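Local atomic coordinates of conserved domain protein (Porphyromonas gingivalis, PDB entry 3PNN), a protein that probably transfers sugar groups to form glycosidic linkages, as a cytoplasmic glycosyltransferase with a Rossmann-like alpha/beta/alpha fold. Residues Leu11-Gly16 against Val52-His57; Asp37-Asp42 against Asp125-Asn130; Gly147-Val152 against Pro222-Tyr227; His177-Val182 against Ala262-Leu267. All coordinates share one frame; numbering follows the deposited sequence.

Contact 1 (Leu11-Gly16 against Val52-His57); sequences LAAGMG and VFVIRH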
# COMPACT_ATOMS: atom_id res chain seq x y z
N LEU A 11 3.04 5.16 0.44
CA LEU A 11 2.16 5.86 -0.50
C LEU A 11 1.34 6.94 0.21
O LEU A 11 0.26 6.68 0.73
CB LEU A 11 1.22 4.87 -1.19
CG LEU A 11 1.92 3.76 -1.98
CD1 LEU A 11 0.87 2.85 -2.62
CD2 LEU A 11 2.85 4.36 -3.04
N ALA A 12 1.86 8.16 0.21
CA ALA A 12 1.26 9.25 0.98
C ALA A 12 0.71 10.37 0.10
O ALA A 12 0.40 11.47 0.57
CB ALA A 12 2.28 9.80 1.98
N ALA A 13 0.56 10.10 -1.19
CA ALA A 13 0.24 11.16 -2.14
C ALA A 13 -1.21 11.61 -2.00
O ALA A 13 -1.57 12.69 -2.45
CB ALA A 13 0.54 10.69 -3.55
N GLY A 14 -2.03 10.78 -1.35
CA GLY A 14 -3.44 11.08 -1.16
C GLY A 14 -3.76 11.84 0.12
O GLY A 14 -4.94 12.06 0.42
N MSE A 15 -2.73 12.25 0.86
CA MSE A 15 -2.93 12.89 2.18
C MSE A 15 -3.29 14.36 2.17
O MSE A 15 -3.53 14.94 3.23
CB MSE A 15 -1.68 12.76 3.04
CG MSE A 15 -0.94 11.49 2.87
SE MSE A 15 -0.58 10.82 4.61
CE MSE A 15 -2.47 10.32 4.92
N GLY A 16 -3.28 14.99 1.00
CA GLY A 16 -3.59 16.40 0.92
C GLY A 16 -5.08 16.63 0.73
O GLY A 16 -5.80 15.74 0.28
N VAL A 52 10.90 6.33 2.53
CA VAL A 52 10.63 7.24 1.43
C VAL A 52 9.11 7.48 1.37
O VAL A 52 8.33 6.51 1.39
CB VAL A 52 11.13 6.67 0.08
CG1 VAL A 52 10.70 7.57 -1.09
CG2 VAL A 52 12.65 6.49 0.11
N PHE A 53 8.70 8.75 1.33
CA PHE A 53 7.29 9.10 1.18
C PHE A 53 7.08 9.70 -0.19
O PHE A 53 7.79 10.63 -0.57
CB PHE A 53 6.87 10.15 2.22
CG PHE A 53 6.99 9.67 3.65
CD1 PHE A 53 5.93 8.99 4.25
CD2 PHE A 53 8.16 9.89 4.37
CE1 PHE A 53 6.04 8.54 5.58
CE2 PHE A 53 8.28 9.44 5.70
CZ PHE A 53 7.22 8.76 6.30
N VAL A 54 6.10 9.19 -0.93
CA VAL A 54 5.65 9.94 -2.10
C VAL A 54 4.48 10.83 -1.68
O VAL A 54 3.49 10.34 -1.13
CB VAL A 54 5.27 9.03 -3.30
CG1 VAL A 54 4.24 7.98 -2.89
CG2 VAL A 54 4.78 9.89 -4.48
N ILE A 55 4.62 12.13 -1.89
CA ILE A 55 3.58 13.10 -1.57
C ILE A 55 3.37 14.00 -2.79
O ILE A 55 3.84 13.67 -3.88
CB ILE A 55 3.97 13.96 -0.34
CG1 ILE A 55 5.24 14.78 -0.62
CG2 ILE A 55 4.16 13.10 0.92
CD1 ILE A 55 5.41 15.95 0.38
N ARG A 56 2.66 15.12 -2.62
CA ARG A 56 2.57 16.11 -3.69
C ARG A 56 3.04 17.47 -3.18
O ARG A 56 3.00 17.72 -1.98
CB ARG A 56 1.15 16.17 -4.26
CG ARG A 56 0.64 14.78 -4.63
CD ARG A 56 -0.68 14.79 -5.41
NE ARG A 56 -1.10 13.40 -5.64
CZ ARG A 56 -2.32 12.92 -5.39
NH1 ARG A 56 -3.29 13.72 -4.95
NH2 ARG A 56 -2.57 11.63 -5.61
N HIS A 57 3.51 18.33 -4.08
CA HIS A 57 4.02 19.63 -3.67
C HIS A 57 2.95 20.47 -2.97
O HIS A 57 3.27 21.27 -2.09
CB HIS A 57 4.56 20.40 -4.87
CG HIS A 57 5.86 19.87 -5.40
ND1 HIS A 57 7.04 19.97 -4.70
CD2 HIS A 57 6.16 19.23 -6.56
CE1 HIS A 57 8.01 19.41 -5.40
NE2 HIS A 57 7.50 18.96 -6.54
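Leu11 and Val54 lie side by side where two neighbouring strands of the Rossmann-like core, 7-11 and 50-55, form a parallel bridge, and the loop that leaves the first bends over the end of the second. The strand end and the loop together read LAAGMG, resembling the glycine-rich nucleotide-binding signature of sugar nucleotidyltransferases; a similar role here is inferred from sequence. On one face of the sheet Leu11 CD2 rests on Val54 CG1 at 3.9 Å. Val54 divides its branches between two neighbours: with CG1 set between the backbone N and the carbonyl carbon (chi1 54°), CG2 is turned toward Ala13 CB, 4.4 Å away. The methyl of Ala12 is the bump on the other side, and its hollow is formed by the edge of the Phe53 ring and the Ile55 branch, Ala12 CB to Ile55 CG2 being 3.9 Å. Backbone bonding fades here, since Ala12 N reaches Val54 O at 3.0 Å but bends to 129°, a weak bond. The type I turn from Ala12 to Met15 brings the chains to their nearest point, Ala13 CA to Ile55 CA at 3.9 Å. Arg56 closes this end with an extended chain, its NH2 bonded to Gln82 and to a glycerol. Ala13 O sits 3.0 Å above the guanidinium plane of Arg56, over its centre, a face contact rather than a hydrogen bond.

Contact 2 (Asp37-Asp42 against Asp125-Asn130); sequences DYSVYD and DFYGRN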
# COMPACT_ATOMS: atom_id res chain seq x y z
N ASP A 37 2.13 6.46 12.08
CA ASP A 37 3.10 6.34 13.16
C ASP A 37 3.32 4.89 13.60
O ASP A 37 4.45 4.48 13.84
CB ASP A 37 2.68 7.16 14.39
CG ASP A 37 2.78 8.67 14.17
OD1 ASP A 37 3.52 9.12 13.26
OD2 ASP A 37 2.11 9.41 14.92
N TYR A 38 2.23 4.13 13.76
CA TYR A 38 2.37 2.70 14.09
C TYR A 38 3.16 1.95 13.01
O TYR A 38 4.01 1.13 13.33
CB TYR A 38 1.00 2.05 14.35
CG TYR A 38 0.43 2.54 15.65
CD1 TYR A 38 0.72 1.89 16.85
CD2 TYR A 38 -0.33 3.71 15.70
CE1 TYR A 38 0.24 2.37 18.07
CE2 TYR A 38 -0.82 4.20 16.92
CZ TYR A 38 -0.53 3.53 18.09
OH TYR A 38 -1.00 4.01 19.30
N SER A 39 2.91 2.27 11.75
CA SER A 39 3.66 1.62 10.65
C SER A 39 5.14 1.92 10.73
O SER A 39 5.97 1.02 10.60
CB SER A 39 3.13 2.05 9.29
OG SER A 39 1.85 1.51 9.06
N VAL A 40 5.48 3.19 10.94
CA VAL A 40 6.88 3.58 11.00
C VAL A 40 7.56 2.96 12.21
O VAL A 40 8.67 2.44 12.11
CB VAL A 40 7.05 5.13 11.00
CG1 VAL A 40 8.52 5.50 11.23
CG2 VAL A 40 6.53 5.70 9.67
N TYR A 41 6.89 2.99 13.36
CA TYR A 41 7.42 2.35 14.56
C TYR A 41 7.73 0.87 14.30
O TYR A 41 8.81 0.37 14.65
CB TYR A 41 6.41 2.50 15.72
CG TYR A 41 6.95 2.09 17.07
CD1 TYR A 41 7.63 3.00 17.88
CD2 TYR A 41 6.77 0.80 17.54
CE1 TYR A 41 8.11 2.64 19.12
CE2 TYR A 41 7.26 0.42 18.78
CZ TYR A 41 7.93 1.34 19.56
OH TYR A 41 8.42 0.97 20.80
N ASP A 42 6.78 0.15 13.70
CA ASP A 42 7.00 -1.28 13.46
C ASP A 42 8.05 -1.51 12.37
O ASP A 42 8.81 -2.47 12.44
CB ASP A 42 5.69 -2.00 13.12
CG ASP A 42 4.84 -2.28 14.36
OD1 ASP A 42 5.43 -2.39 15.46
OD2 ASP A 42 3.61 -2.41 14.24
N ASP A 125 -3.35 2.60 6.66
CA ASP A 125 -3.78 1.26 7.07
C ASP A 125 -2.86 0.72 8.15
O ASP A 125 -1.65 0.95 8.11
CB ASP A 125 -3.80 0.29 5.88
CG ASP A 125 -4.96 0.55 4.94
OD1 ASP A 125 -6.09 0.12 5.24
OD2 ASP A 125 -4.75 1.21 3.91
N PHE A 126 -3.43 -0.02 9.10
CA PHE A 126 -2.66 -0.68 10.14
C PHE A 126 -2.38 -2.13 9.75
O PHE A 126 -3.31 -2.94 9.62
CB PHE A 126 -3.38 -0.59 11.50
CG PHE A 126 -2.63 -1.21 12.64
CD1 PHE A 126 -1.84 -0.42 13.50
CD2 PHE A 126 -2.71 -2.58 12.89
CE1 PHE A 126 -1.15 -0.99 14.57
CE2 PHE A 126 -2.02 -3.16 13.96
CZ PHE A 126 -1.24 -2.36 14.80
N TYR A 127 -1.11 -2.44 9.54
CA TYR A 127 -0.72 -3.75 9.02
C TYR A 127 -0.34 -4.77 10.11
O TYR A 127 -0.44 -5.98 9.90
CB TYR A 127 0.43 -3.58 8.03
CG TYR A 127 -0.00 -2.87 6.77
CD1 TYR A 127 -0.62 -3.58 5.74
CD2 TYR A 127 0.18 -1.49 6.62
CE1 TYR A 127 -1.04 -2.93 4.58
CE2 TYR A 127 -0.22 -0.85 5.45
CZ TYR A 127 -0.82 -1.58 4.43
OH TYR A 127 -1.23 -0.96 3.26
N GLY A 128 0.11 -4.27 11.26
CA GLY A 128 0.52 -5.13 12.37
C GLY A 128 1.99 -5.51 12.32
O GLY A 128 2.58 -5.65 11.25
N ARG A 129 2.59 -5.68 13.49
CA ARG A 129 4.04 -5.87 13.58
C ARG A 129 4.56 -7.04 12.75
O ARG A 129 5.59 -6.90 12.08
CB ARG A 129 4.46 -6.06 15.03
CG ARG A 129 5.96 -6.16 15.21
CD ARG A 129 6.28 -6.10 16.71
NE ARG A 129 7.71 -6.19 16.96
CZ ARG A 129 8.25 -6.33 18.17
NH1 ARG A 129 7.45 -6.40 19.23
NH2 ARG A 129 9.57 -6.41 18.32
N ASN A 130 3.89 -8.19 12.80
CA ASN A 130 4.39 -9.35 12.07
C ASN A 130 4.37 -9.20 10.54
O ASN A 130 5.14 -9.87 9.84
CB ASN A 130 3.68 -10.63 12.50
CG ASN A 130 4.36 -11.86 11.98
OD1 ASN A 130 5.46 -12.22 12.43
ND2 ASN A 130 3.74 -12.52 11.03
O HOH W 1 0.18 2.85 7.30
O HOH W 2 0.88 -0.62 10.27
O HOH W 3 1.38 -1.90 12.66
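Tyr38 on helix 35-46 meets Phe126 through its CB, which lies 3.7 Å from CE1 at the rim of the phenyl ring and near its plane. Phe126 reaches the helix because its CG stands opposite the backbone N (chi1 -178°). Beside this apolar touch, Ser39 works through water. Its OG donates to one water at 2.8 Å, which in turn donates to Asp125 O. A second water donates to Ser39 OG, 2.6 Å from it, and takes the N-H of Tyr127. Both waters thus tie the helix to the loop after strand 118-122 of the Rossmann-like core, just before Gly128, the N-cap position of helix 129-140. Asp42 faces that helix start: its OD2 is 3.5 Å from Arg129 N without a hydrogen bond, and a third water links OD2 to Gly128 N, weakly at the glycine. A carboxylate here may gain from the helix dipole. The Arg129 chain crosses Asp42 at about a right angle, with CG 3.8 Å from OD1, while its NE stays 4.7 Å from the same OD1. Farther out, Arg45 forms a salt bridge with Asp42 OD1 and Tyr298 bonds OD2. The carboxylate of Asp125 is held by Trp273 and Asn122 and also binds a glycerol.

Contact 3 (Gly147-Val152 against Pro222-Tyr227); sequences GEYCMV and PDYFDY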
# COMPACT_ATOMS: atom_id res chain seq x y z
N GLY A 147 12.75 -9.70 -10.72
CA GLY A 147 11.47 -10.36 -10.98
C GLY A 147 11.08 -11.36 -9.90
O GLY A 147 10.21 -12.21 -10.13
N GLU A 148 11.71 -11.28 -8.73
CA GLU A 148 11.29 -12.08 -7.57
C GLU A 148 10.78 -11.15 -6.46
O GLU A 148 11.57 -10.46 -5.81
CB GLU A 148 12.45 -12.96 -7.07
CG GLU A 148 13.02 -13.83 -8.19
CD GLU A 148 14.06 -14.84 -7.72
OE1 GLU A 148 13.88 -15.44 -6.64
OE2 GLU A 148 15.05 -15.03 -8.46
N TYR A 149 9.47 -11.12 -6.30
CA TYR A 149 8.81 -10.15 -5.41
C TYR A 149 8.00 -10.89 -4.35
O TYR A 149 8.04 -12.13 -4.29
CB TYR A 149 7.85 -9.28 -6.22
CG TYR A 149 8.46 -8.61 -7.45
CD1 TYR A 149 9.76 -8.14 -7.43
CD2 TYR A 149 7.70 -8.42 -8.61
CE1 TYR A 149 10.32 -7.50 -8.55
CE2 TYR A 149 8.24 -7.77 -9.73
CZ TYR A 149 9.55 -7.32 -9.69
OH TYR A 149 10.10 -6.70 -10.79
N CYS A 150 7.27 -10.14 -3.52
CA CYS A 150 6.41 -10.74 -2.50
C CYS A 150 5.24 -9.83 -2.14
O CYS A 150 5.19 -8.65 -2.52
CB CYS A 150 7.22 -11.11 -1.25
SG CYS A 150 7.92 -9.65 -0.37
N MSE A 151 4.28 -10.38 -1.41
CA MSE A 151 3.23 -9.55 -0.83
C MSE A 151 2.82 -10.19 0.47
O MSE A 151 2.97 -11.39 0.64
CB MSE A 151 2.00 -9.40 -1.75
CG MSE A 151 1.26 -10.66 -2.14
SE MSE A 151 -0.63 -10.31 -2.67
CE MSE A 151 -1.48 -10.83 -0.98
N VAL A 152 2.31 -9.37 1.39
CA VAL A 152 1.89 -9.89 2.68
C VAL A 152 0.39 -10.13 2.56
O VAL A 152 -0.38 -9.20 2.32
CB VAL A 152 2.22 -8.94 3.82
CG1 VAL A 152 1.64 -9.47 5.16
CG2 VAL A 152 3.75 -8.78 3.95
N PRO A 222 14.34 -3.08 -7.44
CA PRO A 222 14.21 -1.89 -8.30
C PRO A 222 13.88 -2.16 -9.77
O PRO A 222 13.42 -1.24 -10.46
CB PRO A 222 15.57 -1.19 -8.14
CG PRO A 222 16.03 -1.61 -6.73
CD PRO A 222 15.57 -3.07 -6.63
N ASP A 223 14.09 -3.38 -10.26
CA ASP A 223 13.69 -3.69 -11.64
C ASP A 223 12.19 -3.48 -11.80
O ASP A 223 11.69 -3.30 -12.90
CB ASP A 223 14.05 -5.13 -12.02
CG ASP A 223 13.72 -6.12 -10.92
OD1 ASP A 223 12.70 -6.85 -11.04
OD2 ASP A 223 14.46 -6.15 -9.92
N TYR A 224 11.46 -3.51 -10.69
CA TYR A 224 10.03 -3.26 -10.74
C TYR A 224 9.72 -1.88 -11.32
O TYR A 224 8.73 -1.70 -12.02
CB TYR A 224 9.38 -3.41 -9.34
CG TYR A 224 7.86 -3.26 -9.41
CD1 TYR A 224 7.08 -4.27 -9.97
CD2 TYR A 224 7.22 -2.13 -8.92
CE1 TYR A 224 5.70 -4.15 -10.06
CE2 TYR A 224 5.82 -1.99 -9.01
CZ TYR A 224 5.08 -3.02 -9.56
OH TYR A 224 3.71 -2.92 -9.67
N PHE A 225 10.56 -0.89 -11.04
CA PHE A 225 10.34 0.43 -11.64
C PHE A 225 10.40 0.37 -13.16
O PHE A 225 9.63 1.04 -13.85
CB PHE A 225 11.35 1.46 -11.13
CG PHE A 225 11.31 1.69 -9.64
CD1 PHE A 225 10.17 2.23 -9.03
CD2 PHE A 225 12.42 1.42 -8.86
CE1 PHE A 225 10.14 2.45 -7.65
CE2 PHE A 225 12.40 1.64 -7.49
CZ PHE A 225 11.25 2.16 -6.87
N ASP A 226 11.33 -0.41 -13.69
CA ASP A 226 11.51 -0.51 -15.14
C ASP A 226 10.33 -1.21 -15.80
O ASP A 226 9.86 -0.78 -16.86
CB ASP A 226 12.81 -1.25 -15.48
CG ASP A 226 14.05 -0.49 -15.06
OD1 ASP A 226 14.02 0.77 -15.07
OD2 ASP A 226 15.05 -1.13 -14.70
N TYR A 227 9.88 -2.31 -15.19
CA TYR A 227 8.71 -3.00 -15.74
C TYR A 227 7.50 -2.08 -15.67
O TYR A 227 6.68 -2.05 -16.60
CB TYR A 227 8.44 -4.31 -14.98
CG TYR A 227 9.48 -5.38 -15.20
CD1 TYR A 227 9.90 -5.74 -16.49
CD2 TYR A 227 10.05 -6.05 -14.12
CE1 TYR A 227 10.87 -6.73 -16.68
CE2 TYR A 227 11.01 -7.04 -14.30
CZ TYR A 227 11.41 -7.37 -15.58
OH TYR A 227 12.37 -8.36 -15.74
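Tyr149 and Asp223 approach from opposite directions, joining strand 148-155 of the Rossmann-like core to helix 223-239, which runs across it: the two short axes stand at 92° and 11.0 Å apart. Two donors grip one carboxylate oxygen. The phenol OH of Tyr149 donates a hydrogen bond to Asp223 OD1 at 2.6 Å, and Gly147 N adds a second bond to OD1 at 2.9 Å. They come from opposite faces of the carboxylate, each roughly 40° out of its plane, so neither bond is an in-plane one. Asp223 makes this possible by folding CG between its backbone N and carbonyl carbon (chi1 43°), while OD2 is taken by Thr221.

Tyr149 sends its ring toward the helix. Both ring faces have neighbours: Gly147 C is centred over one, and the edge of Tyr224 points at the other in an offset edge-to-face pair, with centroids 5.5 Å apart. Tyr224 gets there with CG swung opposite its backbone N (chi1 -175°), which lays CD1 3.7 Å from Tyr149 CE2 and leaves its own OH bonded to Asn104. Phe220 further packs edge-to-face with Tyr149. Tyr227 offers its ring edge to the hydroxyl, and Tyr149 OH lies in that ring's plane, 3.4 Å from Tyr227 CD2.

Contact 4 (His177-Val182 against Ala262-Leu267); sequences HLLTGV and ASVEVL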
# COMPACT_ATOMS: atom_id res chain seq x y z
N HIS A 177 2.61 -21.35 -2.66
CA HIS A 177 2.46 -20.03 -2.07
C HIS A 177 2.82 -18.90 -3.04
O HIS A 177 3.24 -17.83 -2.62
CB HIS A 177 3.30 -19.92 -0.79
CG HIS A 177 2.83 -20.83 0.31
ND1 HIS A 177 2.79 -22.20 0.17
CD2 HIS A 177 2.36 -20.56 1.55
CE1 HIS A 177 2.33 -22.74 1.28
NE2 HIS A 177 2.06 -21.77 2.14
N LEU A 178 2.65 -19.15 -4.33
CA LEU A 178 2.92 -18.13 -5.34
C LEU A 178 1.62 -17.56 -5.90
O LEU A 178 0.67 -18.30 -6.18
CB LEU A 178 3.76 -18.70 -6.49
CG LEU A 178 5.17 -19.15 -6.11
CD1 LEU A 178 5.81 -19.86 -7.31
CD2 LEU A 178 6.02 -17.95 -5.66
N LEU A 179 1.60 -16.24 -6.03
CA LEU A 179 0.45 -15.50 -6.56
C LEU A 179 0.29 -15.84 -8.04
O LEU A 179 1.24 -15.71 -8.82
CB LEU A 179 0.69 -13.99 -6.40
CG LEU A 179 -0.48 -13.07 -6.72
CD1 LEU A 179 -1.64 -13.41 -5.79
CD2 LEU A 179 -0.09 -11.57 -6.61
N THR A 180 -0.89 -16.28 -8.44
CA THR A 180 -1.10 -16.57 -9.86
C THR A 180 -2.03 -15.54 -10.48
O THR A 180 -2.14 -15.45 -11.70
CB THR A 180 -1.68 -17.98 -10.09
OG1 THR A 180 -2.96 -18.08 -9.46
CG2 THR A 180 -0.75 -19.04 -9.50
N GLY A 181 -2.70 -14.76 -9.64
CA GLY A 181 -3.59 -13.72 -10.13
C GLY A 181 -4.08 -12.82 -9.01
O GLY A 181 -4.28 -13.27 -7.89
N VAL A 182 -4.26 -11.54 -9.31
CA VAL A 182 -4.87 -10.63 -8.36
C VAL A 182 -5.75 -9.63 -9.11
O VAL A 182 -5.34 -9.05 -10.12
CB VAL A 182 -3.80 -9.93 -7.48
CG1 VAL A 182 -2.75 -9.23 -8.34
CG2 VAL A 182 -4.45 -8.97 -6.51
N ALA A 262 7.63 -12.13 -13.61
CA ALA A 262 7.79 -12.01 -12.17
C ALA A 262 7.08 -13.14 -11.45
O ALA A 262 6.12 -13.71 -11.95
CB ALA A 262 7.27 -10.67 -11.68
N SER A 263 7.59 -13.46 -10.27
CA SER A 263 6.90 -14.37 -9.37
C SER A 263 6.75 -13.63 -8.06
O SER A 263 7.60 -12.82 -7.69
CB SER A 263 7.70 -15.66 -9.18
OG SER A 263 8.98 -15.38 -8.64
N VAL A 264 5.65 -13.89 -7.37
CA VAL A 264 5.35 -13.14 -6.16
C VAL A 264 5.03 -14.16 -5.08
O VAL A 264 4.05 -14.89 -5.20
CB VAL A 264 4.13 -12.19 -6.35
CG1 VAL A 264 3.81 -11.46 -5.04
CG2 VAL A 264 4.40 -11.18 -7.50
N GLU A 265 5.86 -14.24 -4.05
CA GLU A 265 5.55 -15.14 -2.94
C GLU A 265 4.57 -14.45 -1.99
O GLU A 265 4.77 -13.30 -1.61
CB GLU A 265 6.80 -15.56 -2.16
CG GLU A 265 6.44 -16.41 -0.91
CD GLU A 265 7.65 -16.86 -0.08
OE1 GLU A 265 8.79 -16.47 -0.38
OE2 GLU A 265 7.44 -17.62 0.89
N VAL A 266 3.52 -15.17 -1.61
CA VAL A 266 2.53 -14.63 -0.68
C VAL A 266 2.91 -15.03 0.75
O VAL A 266 2.97 -16.22 1.07
CB VAL A 266 1.10 -15.11 -1.00
CG1 VAL A 266 0.09 -14.54 0.03
CG2 VAL A 266 0.70 -14.71 -2.41
N LEU A 267 3.17 -14.04 1.60
CA LEU A 267 3.64 -14.31 2.96
C LEU A 267 2.43 -14.28 3.89
O LEU A 267 1.77 -13.26 4.02
CB LEU A 267 4.66 -13.25 3.39
CG LEU A 267 5.81 -13.04 2.39
CD1 LEU A 267 6.59 -11.76 2.72
CD2 LEU A 267 6.75 -14.25 2.38
O HOH W 4 3.96 -15.61 -8.76
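His177 and Leu179 pair with the backbone of strand 263-268 through two nearly straight bonds, while Leu178 between them forms a single bridge with Glu265. Val266 N donates to His177 O at 2.9 Å and 178°, and Leu179 N to Val264 O at 2.9 Å and 174°. The numbering runs in opposite senses, His177 with Val266 and Leu179 with Val264, as in an antiparallel pairing with Leu178-Glu265 as a non-hydrogen-bonded pair. The compact part is the face carrying Leu179, Val264 and Val266, where Leu179 CB meets Val264 CB at 3.9 Å and Val266 CG2 at 4.1 Å. The other side is looser and more open to solvent. There Leu178 turns its CD2 back to the Glu265 backbone, 3.9 Å from CA, and Glu265 extends away to a salt bridge with Lys138. Past Leu179 direct pairing gives way to a water, which donates to Leu179 O and accepts from Val264 N at 2.8 Å. There the chain turns to strand 166-173, where Thr180 and Gly181 both face Gln172 in a classic beta bulge. Val253 and Ile257 of helix 249-259 pack on Leu179, while strand 148-155 runs parallel to strand 263-268 and puts Met151 on Val264.

Contacts 1, 3 and 4 all reach the strands of the Rossmann-like core, while contact 2 joins helix 35-46 to the start of helix 129-140 beside it. Along the chain contacts 1 and 2 interlock, since their segments alternate, and so do 3 and 4; the first pair closes before the second opens. Contacts 3 and 4 are the closest, with centres 11 Å apart, and touch through neighbouring strands 148-155 and 263-268, where Tyr149 N lies 2.9 Å from Ser263 O. The centres of contacts 1 and 4 are 27 Å apart on opposite sides of the chain's centre. Early and late parts of the sequence are thus probably gathered into one core.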